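Local coordinates for UDP-N-acetylglucosamine 4,6-dehydratase (PDB 3PVZ), which binds NAD and probably acts as a lyase that removes water from UDP-N-acetylglucosamine, as a 4,6-dehydratase of the polysaccharide synthase family, at residues T236-E239 / S240-C244; F325-D328 / K329-L332. One frame throughout, in Å; residues are numbered along the deposited sequence.

Contact 1: T236-E239 / S240-C244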
ATOM      1  N   THR A 236     -14.293  -9.937 -13.039  1.00 34.58           N
ATOM      2  CA  THR A 236     -12.875  -9.843 -13.330  1.00 34.30           C
ATOM      3  C   THR A 236     -12.310  -8.414 -13.179  1.00 34.40           C
ATOM      4  O   THR A 236     -13.021  -7.393 -13.333  1.00 32.37           O
ATOM      5  CB  THR A 236     -12.550 -10.324 -14.767  1.00 34.83           C
ATOM      6  OG1 THR A 236     -13.108  -9.404 -15.706  1.00 34.23           O
ATOM      7  CG2 THR A 236     -13.156 -11.735 -15.027  1.00 34.38           C
ATOM      8  N   PRO A 237     -11.005  -8.339 -12.909  1.00 34.85           N
ATOM      9  CA  PRO A 237     -10.330  -7.062 -12.959  1.00 35.06           C
ATOM     10  C   PRO A 237     -10.675  -6.272 -14.229  1.00 35.15           C
ATOM     11  O   PRO A 237     -11.056  -5.115 -14.111  1.00 35.10           O
ATOM     12  CB  PRO A 237      -8.847  -7.447 -12.926  1.00 34.54           C
ATOM     13  CG  PRO A 237      -8.836  -8.700 -12.121  1.00 36.03           C
ATOM     14  CD  PRO A 237     -10.071  -9.434 -12.578  1.00 35.50           C
ATOM     15  N   GLN A 238     -10.582  -6.870 -15.415  1.00 35.44           N
ATOM     16  CA  GLN A 238     -10.854  -6.104 -16.634  1.00 36.09           C
ATOM     17  C   GLN A 238     -12.245  -5.544 -16.650  1.00 34.58           C
ATOM     18  O   GLN A 238     -12.484  -4.449 -17.144  1.00 33.16           O
ATOM     19  CB  GLN A 238     -10.665  -6.937 -17.879  1.00 37.99           C
ATOM     20  CG  GLN A 238     -10.947  -6.176 -19.183  1.00 42.28           C
ATOM     21  CD  GLN A 238     -10.384  -6.905 -20.396  1.00 48.65           C
ATOM     22  OE1 GLN A 238      -9.349  -7.550 -20.300  1.00 55.08           O
ATOM     23  NE2 GLN A 238     -11.063  -6.798 -21.539  1.00 52.10           N
ATOM     24  N   GLU A 239     -13.175  -6.308 -16.105  1.00 34.76           N
ATOM     25  CA  GLU A 239     -14.548  -5.874 -16.045  1.00 34.69           C
ATOM     26  C   GLU A 239     -14.665  -4.656 -15.153  1.00 33.64           C
ATOM     27  O   GLU A 239     -15.412  -3.719 -15.481  1.00 33.62           O
ATOM     28  CB  GLU A 239     -15.421  -7.021 -15.556  1.00 35.66           C
ATOM     29  CG  GLU A 239     -15.593  -8.041 -16.651  1.00 37.75           C
ATOM     30  CD  GLU A 239     -16.399  -9.256 -16.262  1.00 38.74           C
ATOM     31  OE1 GLU A 239     -16.507  -9.571 -15.061  1.00 34.83           O
ATOM     32  OE2 GLU A 239     -16.921  -9.891 -17.203  1.00 42.29           O
ATOM     33  N   SER A 240     -13.909  -4.646 -14.048  1.00 32.82           N
ATOM     34  CA  SER A 240     -13.889  -3.472 -13.141  1.00 32.53           C
ATOM     35  C   SER A 240     -13.338  -2.245 -13.843  1.00 30.56           C
ATOM     36  O   SER A 240     -13.845  -1.139 -13.722  1.00 30.02           O
ATOM     37  CB  SER A 240     -13.168  -3.749 -11.816  1.00 32.12           C
ATOM     38  OG  SER A 240     -11.791  -3.965 -11.956  1.00 32.18           O
ATOM     39  N   GLY A 241     -12.322  -2.467 -14.618  1.00 31.02           N
ATOM     40  CA  GLY A 241     -11.698  -1.401 -15.367  1.00 30.61           C
ATOM     41  C   GLY A 241     -12.609  -0.880 -16.436  1.00 30.67           C
ATOM     42  O   GLY A 241     -12.664   0.324 -16.672  1.00 30.77           O
ATOM     43  N   GLU A 242     -13.349  -1.776 -17.077  1.00 31.31           N
ATOM     44  CA  GLU A 242     -14.259  -1.356 -18.141  1.00 31.50           C
ATOM     45  C   GLU A 242     -15.423  -0.525 -17.605  1.00 31.41           C
ATOM     46  O   GLU A 242     -15.823   0.445 -18.218  1.00 30.73           O
ATOM     47  CB  GLU A 242     -14.750  -2.560 -18.925  1.00 31.67           C
ATOM     48  CG  GLU A 242     -13.705  -3.105 -19.876  1.00 34.52           C
ATOM     49  CD  GLU A 242     -14.117  -4.440 -20.549  1.00 40.45           C
ATOM     50  OE1 GLU A 242     -14.943  -5.199 -19.984  1.00 42.27           O
ATOM     51  OE2 GLU A 242     -13.575  -4.738 -21.639  1.00 45.25           O
ATOM     52  N   LEU A 243     -15.938  -0.920 -16.452  1.00 31.88           N
ATOM     53  CA  LEU A 243     -16.987  -0.193 -15.799  1.00 33.34           C
ATOM     54  C   LEU A 243     -16.534   1.205 -15.356  1.00 33.20           C
ATOM     55  O   LEU A 243     -17.257   2.144 -15.593  1.00 32.33           O
ATOM     56  CB  LEU A 243     -17.492  -0.992 -14.588  1.00 33.68           C
ATOM     57  CG  LEU A 243     -18.641  -0.413 -13.783  1.00 35.52           C
ATOM     58  CD1 LEU A 243     -19.879  -0.420 -14.614  1.00 35.47           C
ATOM     59  CD2 LEU A 243     -18.892  -1.289 -12.534  1.00 39.48           C
ATOM     60  N   CYS A 244     -15.356   1.329 -14.719  1.00 33.26           N
ATOM     61  CA  CYS A 244     -14.764   2.662 -14.441  1.00 33.28           C
ATOM     62  C   CYS A 244     -14.726   3.590 -15.672  1.00 32.64           C
ATOM     63  O   CYS A 244     -15.093   4.750 -15.582  1.00 31.39           O
ATOM     64  CB  CYS A 244     -13.328   2.524 -13.917  1.00 33.87           C
ATOM     65  SG  CYS A 244     -13.248   1.842 -12.253  1.00 36.02           S
TER

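Contact 2: F325-D328 / K329-L332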
ATOM      1  N   PHE A 325     -27.471  -3.870  -5.691  1.00 75.17           N
ATOM      2  CA  PHE A 325     -26.832  -2.635  -6.183  1.00 73.50           C
ATOM      3  C   PHE A 325     -27.754  -1.417  -6.077  1.00 72.91           C
ATOM      4  O   PHE A 325     -27.308  -0.265  -6.086  1.00 71.87           O
ATOM      5  CB  PHE A 325     -26.411  -2.798  -7.643  1.00 72.75           C
ATOM      6  CG  PHE A 325     -25.399  -3.872  -7.867  1.00 72.51           C
ATOM      7  CD1 PHE A 325     -25.652  -4.912  -8.752  1.00 72.87           C
ATOM      8  CD2 PHE A 325     -24.182  -3.845  -7.197  1.00 72.59           C
ATOM      9  CE1 PHE A 325     -24.708  -5.907  -8.964  1.00 72.79           C
ATOM     10  CE2 PHE A 325     -23.241  -4.831  -7.403  1.00 72.55           C
ATOM     11  CZ  PHE A 325     -23.506  -5.871  -8.295  1.00 72.45           C
ATOM     12  N   PHE A 326     -29.046  -1.676  -5.999  1.00 73.14           N
ATOM     13  CA  PHE A 326     -30.034  -0.607  -5.946  1.00 73.27           C
ATOM     14  C   PHE A 326     -31.214  -1.058  -5.077  1.00 74.02           C
ATOM     15  O   PHE A 326     -31.687  -2.191  -5.203  1.00 74.15           O
ATOM     16  CB  PHE A 326     -30.489  -0.233  -7.371  1.00 72.89           C
ATOM     17  CG  PHE A 326     -31.010  -1.392  -8.161  1.00 73.11           C
ATOM     18  CD1 PHE A 326     -32.382  -1.613  -8.280  1.00 74.46           C
ATOM     19  CD2 PHE A 326     -30.134  -2.288  -8.751  1.00 73.39           C
ATOM     20  CE1 PHE A 326     -32.875  -2.697  -9.004  1.00 74.54           C
ATOM     21  CE2 PHE A 326     -30.610  -3.380  -9.468  1.00 74.28           C
ATOM     22  CZ  PHE A 326     -31.990  -3.584  -9.599  1.00 75.04           C
ATOM     23  N   THR A 327     -31.655  -0.179  -4.181  1.00 74.25           N
ATOM     24  CA  THR A 327     -32.887  -0.404  -3.423  1.00 75.44           C
ATOM     25  C   THR A 327     -34.060  -0.065  -4.346  1.00 75.27           C
ATOM     26  O   THR A 327     -33.870   0.198  -5.554  1.00 74.47           O
ATOM     27  CB  THR A 327     -32.974   0.470  -2.131  1.00 76.03           C
ATOM     28  OG1 THR A 327     -33.462   1.782  -2.459  1.00 76.33           O
ATOM     29  CG2 THR A 327     -31.612   0.577  -1.420  1.00 76.24           C
ATOM     30  N   ASP A 328     -35.260  -0.044  -3.768  1.00 75.59           N
ATOM     31  CA  ASP A 328     -36.485   0.149  -4.532  1.00 75.67           C
ATOM     32  C   ASP A 328     -36.872   1.617  -4.673  1.00 74.67           C
ATOM     33  O   ASP A 328     -37.601   1.959  -5.593  1.00 74.21           O
ATOM     34  CB  ASP A 328     -37.653  -0.636  -3.900  1.00 77.35           C
ATOM     35  CG  ASP A 328     -38.815  -0.849  -4.878  1.00 79.01           C
ATOM     36  OD1 ASP A 328     -38.560  -0.955  -6.106  1.00 79.78           O
ATOM     37  OD2 ASP A 328     -39.980  -0.907  -4.421  1.00 82.07           O
ATOM     38  N   LYS A 329     -36.406   2.491  -3.783  1.00 73.98           N
ATOM     39  CA  LYS A 329     -36.679   3.922  -3.976  1.00 73.72           C
ATOM     40  C   LYS A 329     -35.543   4.668  -4.706  1.00 71.38           C
ATOM     41  O   LYS A 329     -35.351   5.874  -4.488  1.00 71.61           O
ATOM     42  CB  LYS A 329     -37.063   4.640  -2.663  1.00 75.11           C
ATOM     43  CG  LYS A 329     -37.618   6.078  -2.917  1.00 76.43           C
ATOM     44  CD  LYS A 329     -38.924   6.415  -2.199  1.00 79.26           C
ATOM     45  CE  LYS A 329     -39.691   7.512  -2.991  1.00 80.29           C
ATOM     46  NZ  LYS A 329     -40.757   8.226  -2.206  1.00 81.31           N
ATOM     47  N   GLU A 330     -34.825   3.965  -5.586  1.00 68.44           N
ATOM     48  CA  GLU A 330     -33.839   4.604  -6.453  1.00 66.16           C
ATOM     49  C   GLU A 330     -34.365   4.780  -7.871  1.00 64.04           C
ATOM     50  O   GLU A 330     -35.031   3.886  -8.410  1.00 64.69           O
ATOM     51  CB  GLU A 330     -32.531   3.810  -6.461  1.00 65.73           C
ATOM     52  CG  GLU A 330     -31.472   4.382  -5.512  1.00 66.95           C
ATOM     53  CD  GLU A 330     -30.871   3.348  -4.591  1.00 69.54           C
ATOM     54  OE1 GLU A 330     -31.648   2.512  -4.076  1.00 73.21           O
ATOM     55  OE2 GLU A 330     -29.631   3.386  -4.363  1.00 70.66           O
ATOM     56  N   THR A 331     -34.083   5.946  -8.453  1.00 60.99           N
ATOM     57  CA  THR A 331     -34.372   6.212  -9.857  1.00 58.85           C
ATOM     58  C   THR A 331     -33.281   5.580 -10.727  1.00 56.30           C
ATOM     59  O   THR A 331     -32.094   5.894 -10.574  1.00 54.69           O
ATOM     60  CB  THR A 331     -34.421   7.717 -10.156  1.00 58.44           C
ATOM     61  OG1 THR A 331     -35.400   8.344  -9.330  1.00 59.55           O
ATOM     62  CG2 THR A 331     -34.776   7.953 -11.611  1.00 58.07           C
ATOM     63  N   LEU A 332     -33.695   4.693 -11.622  1.00 54.87           N
ATOM     64  CA  LEU A 332     -32.800   3.950 -12.466  1.00 53.85           C
ATOM     65  C   LEU A 332     -32.919   4.370 -13.925  1.00 52.94           C
ATOM     66  O   LEU A 332     -33.955   4.831 -14.361  1.00 53.76           O
ATOM     67  CB  LEU A 332     -33.113   2.461 -12.361  1.00 54.40           C
ATOM     68  CG  LEU A 332     -32.856   1.765 -11.025  1.00 56.66           C
ATOM     69  CD1 LEU A 332     -33.783   2.300  -9.958  1.00 57.19           C
ATOM     70  CD2 LEU A 332     -33.073   0.234 -11.155  1.00 56.89           C
TER

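Contact 1: T236-E239 / S240-C244
Gln-238 lies across the side chain of Glu-242, one turn further along the same helix. Its CG packs 3.9 Å from Glu-242 CD, and its amide goes on to the carboxylate. Gln-238 NE2 donates to Glu-242 OE2 at 3.3 Å, with a nearly straight N-H. The two flat groups are almost perpendicular, at 84°. The acceptor lies close to the amide plane, but the donor stands well above the carboxylate plane. Gln-238 CG is anti to the backbone N (chi1 180°), and the extended chain carries the amide along the helix to Glu-242. Glu-54 of helix 46-56 touches both side chains.

At the start of the helix, Thr-236 OG1 accepts from Glu-239 N at 3.1 Å. In return, Thr-236 N donates to Glu-239 OE1 at 3.0 Å, from above the carboxylate plane. The same carboxylate is held from outside as well. Arg-13 forms a salt bridge with its OE1, and Leu-17 N donates to its OE2. These partners probably favour the charged form and fix the rotation of the group.

Pro-237 O takes two donors. Gly-241 N reaches it at 3.0 Å, nearly along the C=O axis. Ser-240 OG donates at 2.6 Å in the carbonyl plane, on a lone pair. Chi1 of 67° turns the hydroxyl of buried Ser-240 back over the preceding turn, where Pro-237 O accepts from it. The Leu-243 side chain packs on Phe-257 and Pro-259 of strand 255-259. Thr-236 at the N-cap and Glu-239 three residues on make up a classic capping box, which opens helix 237-250 beside the Rossmann-type NAD-binding core.

Contact 2: F325-D328 / K329-L332
This is a local polar turn on the protein surface, with Glu-330 reaching back to Thr-327 just before the chain enters the edge strand 332-333. Glu-330 OE1 takes both polar groups of Thr-327. The backbone N of Thr-327 donates at 2.7 Å, from above the carboxylate plane. Its OG1 donates at 2.5 Å, a short bond that meets OE1 nearly along the C-O axis. The two donors come from opposite faces of the carboxylate plane. The chain of Glu-330 is bent at chi2 (129°), which brings the carboxylate back over the turn. Thr-327 CG2 also rests 3.3 Å from the same oxygen. Two bonds on one oxygen should limit how far the carboxylate can rotate.

Thr-327 OG1 also receives Lys-329 N, two residues on, in a weak bond of 3.3 Å. This fits an ST turn, loosely closed, between strands 306-312 and 332-333. Thr-331 then makes backbone hydrogen bonds with Lys-344, where the chain joins strand 340-344 of the large mixed sheet.

On the apolar side, Leu-332 CD2 sits over a face of the Phe-326 ring. It lies 3.9 Å from the ring centroid and 28° off the normal, a CH-pi contact. Its closest ring atom is Phe-326 CD1, at 3.5 Å. The two side chains cross at about a right angle, and CD2 is the methyl that meets the ring. With chi1 at 55°, Phe-326 CG sits between the backbone N and the carbonyl carbon, and the ring stands against Leu-332. The ring also meets Phe-258 of strand 255-259 and touches Ile-343 of strand 340-344.

Contact 1 and contact 2 are separate features that follow one another along the chain. Their centres are 22 Å apart, and their nearest atoms come no closer than about 8 Å. Contact 1 is buried, about 10 Å from the chain centre. Contact 2 is on the surface, about 21 Å out. Only contact 1 lies near the cofactor. The side chain of Ser-240 is about 4 Å from those of the NAD-binding residues Ile-47 and Val-203, and about 7 Å from a bound NAD. Contact 2 is remote from the cofactor pocket. Strand 255-259 is common ground: Leu-243 and Phe-326 both pack on it.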